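Local coordinates for protein dihydropteroate synthase (Stenotrophomonas maltophilia, PDB 7L6P) that probably catalyses the condensation of para-aminobenzoate with 6-hydroxymethyl-7,8-dihydropterin diphosphate to give 7,8-dihydropteroate, a step of folate biosynthesis, at residues A[57-60]-A[61-65]; A[243-246]-A[247-250]. All coordinates share one frame; numbering follows the deposited sequence.

Contact 1: A[57-60]-A[61-65]; sequences GLKL and VEEGA
Near the C-terminal end of helix 49-62, Val61 N bonds to Gly57 O at 3.1 Å. Its CG2 branch, beside its own backbone N, comes down on that same carbonyl oxygen, 3.3 Å from Gly57 O. The side chain also packs on Leu68 of the neighbouring barrel strand and on Val104. Glu62 repeats the helical bond, from its N to Leu58 O, and this one is nearly straight, 168° at the hydrogen; its carboxylate leads away from the turn before it.

Glu63 does more. Its N donates a hydrogen bond to Lys59 O at 2.9 Å, and its CG, turned back beside the backbone N (chi1 -66°), rests 3.2 Å from Lys59 O. Beyond CG the chain runs extended and crosses the lysine side chain at a slant, so that OE2 meets the bend at the end of Lys59: CE lies 3.2 Å from Glu63 OE2, while NZ stands 3.7 Å from it, a long salt bridge. The other carboxylate oxygen, OE1, lies near Leu60 CD2 and makes a weak hydrogen bond to the backbone N of Ala274, at the start of helix 273-287.

Gly64 leaves the helix with a positive phi of 125°, and its N bonds back to Val61 O. Ala65 N then reaches Leu60 O at 2.9 Å, completing a Schellman motif, and the Ala65 methyl lies 4.2 Å from Leu60 CB. Leu60 and Ala65 both touch Val273, which extends this apolar patch onto helix 273-287. Backbone bonding and apolar packing thus end the helix together, whereas the stretched ion pair at its exposed flank probably adds only modestly to the hold.

Contact 2: A[243-246]-A[247-250]; sequences RDTP and SERV
Arg249 folds back over the turn and grips the carbonyl oxygen of Arg243 side-on: NE and NH2 each lie 2.8 Å from Arg243 O, which sits in the guanidinium plane. Its chain stays extended from CG to NE, and one face of the guanidinium lies over the Thr245-Pro246 peptide, with Pro246 N 4.2 Å above the plane. The remaining nitrogen, NH1, bonds to Arg233 O, so two backbone carbonyls fix the rotation of this buried group.

Two backbone bonds close the turn, Glu248 N to Thr245 O at 3.0 Å and Arg249 N to Pro246 O at 3.1 Å. In both the donor stands well above the carbonyl plane.

Among the other side chains, Thr245 OG1, beside its backbone N (chi1 -50°), gives a weak hydrogen bond to Glu248 OE1 at 3.3 Å, and its CG2 abuts Ser247 OG. The aliphatic part of Arg243 passes Glu248 O at CD, while its guanidinium goes on to a salt bridge with Asp278 of the second subunit.

The i-to-i+3 bonds mark a short 3-10 turn, leading to Arg249 as N-cap residue of helix 250-262 in this TIM-barrel enzyme.

How the contacts relate
From the N terminus, the chain first passes through contact 1 at the end of helix 49-62, where 57-65 turns out of the helix toward barrel strand 67-71. Most of the barrel follows before contact 2, at 243-250, bends the loop between helices 235-241 and 250-262. Each contact closes only a local turn; they lie in series, neither nested nor crossed, with centres about 21 Å and nearest atoms about 9 Å apart. Helix 273-287 offers a common thread: contact 1 packs on its start within the same chain, whereas contact 2 meets the same helix of the second subunit, joining that loop to the neighbouring chain.

Contact 1: A[57-60]-A[61-65]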
ATOM      1  N   GLY A  57       5.582  12.903  19.680  1.00 71.92           N
ATOM      2  CA  GLY A  57       4.173  12.545  19.772  1.00 71.77           C
ATOM      3  C   GLY A  57       3.273  13.586  19.131  1.00 72.45           C
ATOM      4  O   GLY A  57       2.324  13.255  18.415  1.00 71.70           O
ATOM      5  N   LEU A  58       3.542  14.863  19.413  1.00 73.77           N
ATOM      6  CA  LEU A  58       2.799  15.954  18.792  1.00 73.01           C
ATOM      7  C   LEU A  58       2.904  15.912  17.273  1.00 70.93           C
ATOM      8  O   LEU A  58       1.928  16.186  16.570  1.00 73.20           O
ATOM      9  CB  LEU A  58       3.320  17.284  19.324  1.00 74.00           C
ATOM     10  CG  LEU A  58       3.157  17.439  20.839  1.00 75.55           C
ATOM     11  CD1 LEU A  58       3.830  18.705  21.339  1.00 84.10           C
ATOM     12  CD2 LEU A  58       1.699  17.449  21.215  1.00 77.01           C
ATOM     13  N   LYS A  59       4.089  15.585  16.747  1.00 72.14           N
ATOM     14  CA  LYS A  59       4.282  15.524  15.299  1.00 70.90           C
ATOM     15  C   LYS A  59       3.485  14.389  14.674  1.00 69.81           C
ATOM     16  O   LYS A  59       2.914  14.549  13.588  1.00 72.00           O
ATOM     17  CB  LYS A  59       5.767  15.355  14.972  1.00 72.88           C
ATOM     18  CG  LYS A  59       6.062  14.932  13.527  1.00 74.43           C
ATOM     19  CD  LYS A  59       7.403  14.168  13.475  1.00 80.43           C
ATOM     20  CE  LYS A  59       7.602  13.356  12.180  1.00 78.98           C
ATOM     21  NZ  LYS A  59       7.620  11.871  12.445  1.00 79.91           N
ATOM     22  N   LEU A  60       3.421  13.242  15.349  1.00 70.30           N
ATOM     23  CA  LEU A  60       2.635  12.135  14.824  1.00 69.44           C
ATOM     24  C   LEU A  60       1.161  12.496  14.782  1.00 71.11           C
ATOM     25  O   LEU A  60       0.441  12.102  13.855  1.00 68.81           O
ATOM     26  CB  LEU A  60       2.864  10.876  15.667  1.00 69.29           C
ATOM     27  CG  LEU A  60       4.275  10.274  15.531  1.00 69.05           C
ATOM     28  CD1 LEU A  60       4.360   8.902  16.192  1.00 61.23           C
ATOM     29  CD2 LEU A  60       4.693  10.213  14.056  1.00 62.71           C
ATOM     30  N   VAL A  61       0.699  13.267  15.770  1.00 71.71           N
ATOM     31  CA  VAL A  61      -0.691  13.694  15.782  1.00 71.94           C
ATOM     32  C   VAL A  61      -0.979  14.609  14.597  1.00 71.19           C
ATOM     33  O   VAL A  61      -1.901  14.355  13.817  1.00 68.58           O
ATOM     34  CB  VAL A  61      -1.031  14.362  17.126  1.00 74.61           C
ATOM     35  CG1 VAL A  61      -2.415  15.030  17.066  1.00 71.02           C
ATOM     36  CG2 VAL A  61      -0.979  13.323  18.245  1.00 70.13           C
ATOM     37  N   GLU A  62      -0.143  15.625  14.381  1.00 78.60           N
ATOM     38  CA  GLU A  62      -0.369  16.503  13.234  1.00 80.18           C
ATOM     39  C   GLU A  62      -0.228  15.758  11.910  1.00 80.79           C
ATOM     40  O   GLU A  62      -0.886  16.118  10.930  1.00 83.55           O
ATOM     41  CB  GLU A  62       0.567  17.710  13.290  1.00 81.49           C
ATOM     42  CG  GLU A  62       0.380  18.708  12.132  1.00 97.30           C
ATOM     43  CD  GLU A  62      -1.027  19.340  12.032  1.00106.47           C
ATOM     44  OE1 GLU A  62      -1.751  19.410  13.054  1.00109.39           O
ATOM     45  OE2 GLU A  62      -1.401  19.779  10.914  1.00100.65           O
ATOM     46  N   GLU A  63       0.560  14.685  11.868  1.00 73.43           N
ATOM     47  CA  GLU A  63       0.578  13.858  10.670  1.00 65.77           C
ATOM     48  C   GLU A  63      -0.684  13.015  10.519  1.00 67.58           C
ATOM     49  O   GLU A  63      -0.882  12.424   9.448  1.00 63.29           O
ATOM     50  CB  GLU A  63       1.798  12.942  10.669  1.00 67.02           C
ATOM     51  CG  GLU A  63       3.120  13.682  10.565  1.00 70.01           C
ATOM     52  CD  GLU A  63       4.294  12.772  10.228  1.00 70.36           C
ATOM     53  OE1 GLU A  63       4.117  11.525  10.239  1.00 62.98           O
ATOM     54  OE2 GLU A  63       5.385  13.309   9.917  1.00 78.87           O
ATOM     55  N   GLY A  64      -1.524  12.933  11.556  1.00 64.90           N
ATOM     56  CA  GLY A  64      -2.817  12.275  11.476  1.00 60.16           C
ATOM     57  C   GLY A  64      -3.059  11.177  12.492  1.00 65.94           C
ATOM     58  O   GLY A  64      -4.146  10.584  12.476  1.00 66.83           O
ATOM     59  N   ALA A  65      -2.123  10.867  13.386  1.00 63.98           N
ATOM     60  CA  ALA A  65      -2.305   9.748  14.302  1.00 63.44           C
ATOM     61  C   ALA A  65      -3.551   9.953  15.154  1.00 62.98           C
ATOM     62  O   ALA A  65      -3.796  11.056  15.654  1.00 64.96           O
ATOM     63  CB  ALA A  65      -1.066   9.585  15.184  1.00 59.91           C
TER

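Contact 2: A[243-246]-A[247-250]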
ATOM      1  N   ARG A 243      15.199  -5.462   2.226  1.00 58.83           N
ATOM      2  CA  ARG A 243      15.609  -4.193   2.832  1.00 61.53           C
ATOM      3  C   ARG A 243      16.178  -4.402   4.225  1.00 59.36           C
ATOM      4  O   ARG A 243      15.430  -4.665   5.173  1.00 57.60           O
ATOM      5  CB  ARG A 243      14.441  -3.221   2.931  1.00 58.55           C
ATOM      6  CG  ARG A 243      13.693  -3.044   1.668  1.00 61.55           C
ATOM      7  CD  ARG A 243      14.384  -2.082   0.753  1.00 59.45           C
ATOM      8  NE  ARG A 243      13.639  -2.021  -0.496  1.00 58.51           N
ATOM      9  CZ  ARG A 243      14.140  -1.624  -1.654  1.00 60.11           C
ATOM     10  NH1 ARG A 243      15.388  -1.191  -1.758  1.00 55.72           N
ATOM     11  NH2 ARG A 243      13.362  -1.656  -2.736  1.00 62.64           N
ATOM     12  N   ASP A 244      17.490  -4.222   4.365  1.00 58.85           N
ATOM     13  CA  ASP A 244      18.087  -4.349   5.690  1.00 62.89           C
ATOM     14  C   ASP A 244      17.770  -3.157   6.591  1.00 65.54           C
ATOM     15  O   ASP A 244      17.655  -3.327   7.806  1.00 66.19           O
ATOM     16  CB  ASP A 244      19.606  -4.495   5.584  1.00 65.07           C
ATOM     17  CG  ASP A 244      20.076  -5.918   5.771  1.00 56.02           C
ATOM     18  OD1 ASP A 244      19.252  -6.823   5.897  1.00 69.33           O
ATOM     19  OD2 ASP A 244      21.286  -6.103   5.925  1.00 60.79           O
ATOM     20  N   THR A 245      17.642  -1.948   6.034  1.00 66.03           N
ATOM     21  CA  THR A 245      17.412  -0.776   6.883  1.00 64.63           C
ATOM     22  C   THR A 245      15.929  -0.682   7.245  1.00 65.98           C
ATOM     23  O   THR A 245      15.077  -0.718   6.351  1.00 65.68           O
ATOM     24  CB  THR A 245      17.889   0.494   6.168  1.00 69.07           C
ATOM     25  OG1 THR A 245      19.230   0.298   5.677  1.00 79.81           O
ATOM     26  CG2 THR A 245      17.904   1.699   7.111  1.00 67.38           C
ATOM     27  N   PRO A 246      15.576  -0.587   8.532  1.00 67.44           N
ATOM     28  CA  PRO A 246      14.141  -0.534   8.882  1.00 61.00           C
ATOM     29  C   PRO A 246      13.431   0.682   8.316  1.00 63.79           C
ATOM     30  O   PRO A 246      12.251   0.594   7.942  1.00 61.36           O
ATOM     31  CB  PRO A 246      14.148  -0.523  10.419  1.00 61.21           C
ATOM     32  CG  PRO A 246      15.449  -1.176  10.791  1.00 64.05           C
ATOM     33  CD  PRO A 246      16.439  -0.724   9.723  1.00 62.26           C
ATOM     34  N   SER A 247      14.130   1.811   8.201  1.00 67.30           N
ATOM     35  CA  SER A 247      13.534   3.025   7.660  1.00 67.13           C
ATOM     36  C   SER A 247      13.374   2.970   6.147  1.00 64.24           C
ATOM     37  O   SER A 247      12.698   3.837   5.577  1.00 62.93           O
ATOM     38  CB  SER A 247      14.378   4.226   8.065  1.00 65.19           C
ATOM     39  OG  SER A 247      15.661   4.104   7.511  1.00 69.60           O
ATOM     40  N   GLU A 248      13.979   1.973   5.500  1.00 61.98           N
ATOM     41  CA  GLU A 248      13.784   1.675   4.089  1.00 57.96           C
ATOM     42  C   GLU A 248      12.550   0.814   3.833  1.00 63.56           C
ATOM     43  O   GLU A 248      12.326   0.420   2.685  1.00 62.52           O
ATOM     44  CB  GLU A 248      15.020   0.954   3.538  1.00 62.39           C
ATOM     45  CG  GLU A 248      16.196   1.884   3.162  1.00 68.06           C
ATOM     46  CD  GLU A 248      17.465   1.131   2.831  1.00 74.70           C
ATOM     47  OE1 GLU A 248      17.500  -0.124   2.950  1.00 74.36           O
ATOM     48  OE2 GLU A 248      18.441   1.807   2.434  1.00 87.78           O
ATOM     49  N   ARG A 249      11.749   0.512   4.862  1.00 57.66           N
ATOM     50  CA  ARG A 249      10.637  -0.425   4.746  1.00 57.97           C
ATOM     51  C   ARG A 249       9.264   0.250   4.814  1.00 56.46           C
ATOM     52  O   ARG A 249       8.282  -0.394   5.191  1.00 52.13           O
ATOM     53  CB  ARG A 249      10.735  -1.496   5.831  1.00 57.42           C
ATOM     54  CG  ARG A 249      11.971  -2.361   5.765  1.00 58.10           C
ATOM     55  CD  ARG A 249      12.128  -3.216   7.021  1.00 56.50           C
ATOM     56  NE  ARG A 249      13.379  -3.952   7.002  1.00 54.78           N
ATOM     57  CZ  ARG A 249      13.948  -4.528   8.056  1.00 60.73           C
ATOM     58  NH1 ARG A 249      13.387  -4.497   9.257  1.00 59.10           N
ATOM     59  NH2 ARG A 249      15.103  -5.164   7.897  1.00 58.63           N
ATOM     60  N   VAL A 250       9.170   1.528   4.433  1.00 55.11           N
ATOM     61  CA  VAL A 250       7.913   2.273   4.570  1.00 53.79           C
ATOM     62  C   VAL A 250       6.866   1.760   3.585  1.00 52.63           C
ATOM     63  O   VAL A 250       5.723   1.472   3.961  1.00 49.19           O
ATOM     64  CB  VAL A 250       8.164   3.785   4.384  1.00 57.27           C
ATOM     65  CG1 VAL A 250       6.851   4.562   4.447  1.00 56.74           C
ATOM     66  CG2 VAL A 250       9.134   4.300   5.457  1.00 54.44           C
TER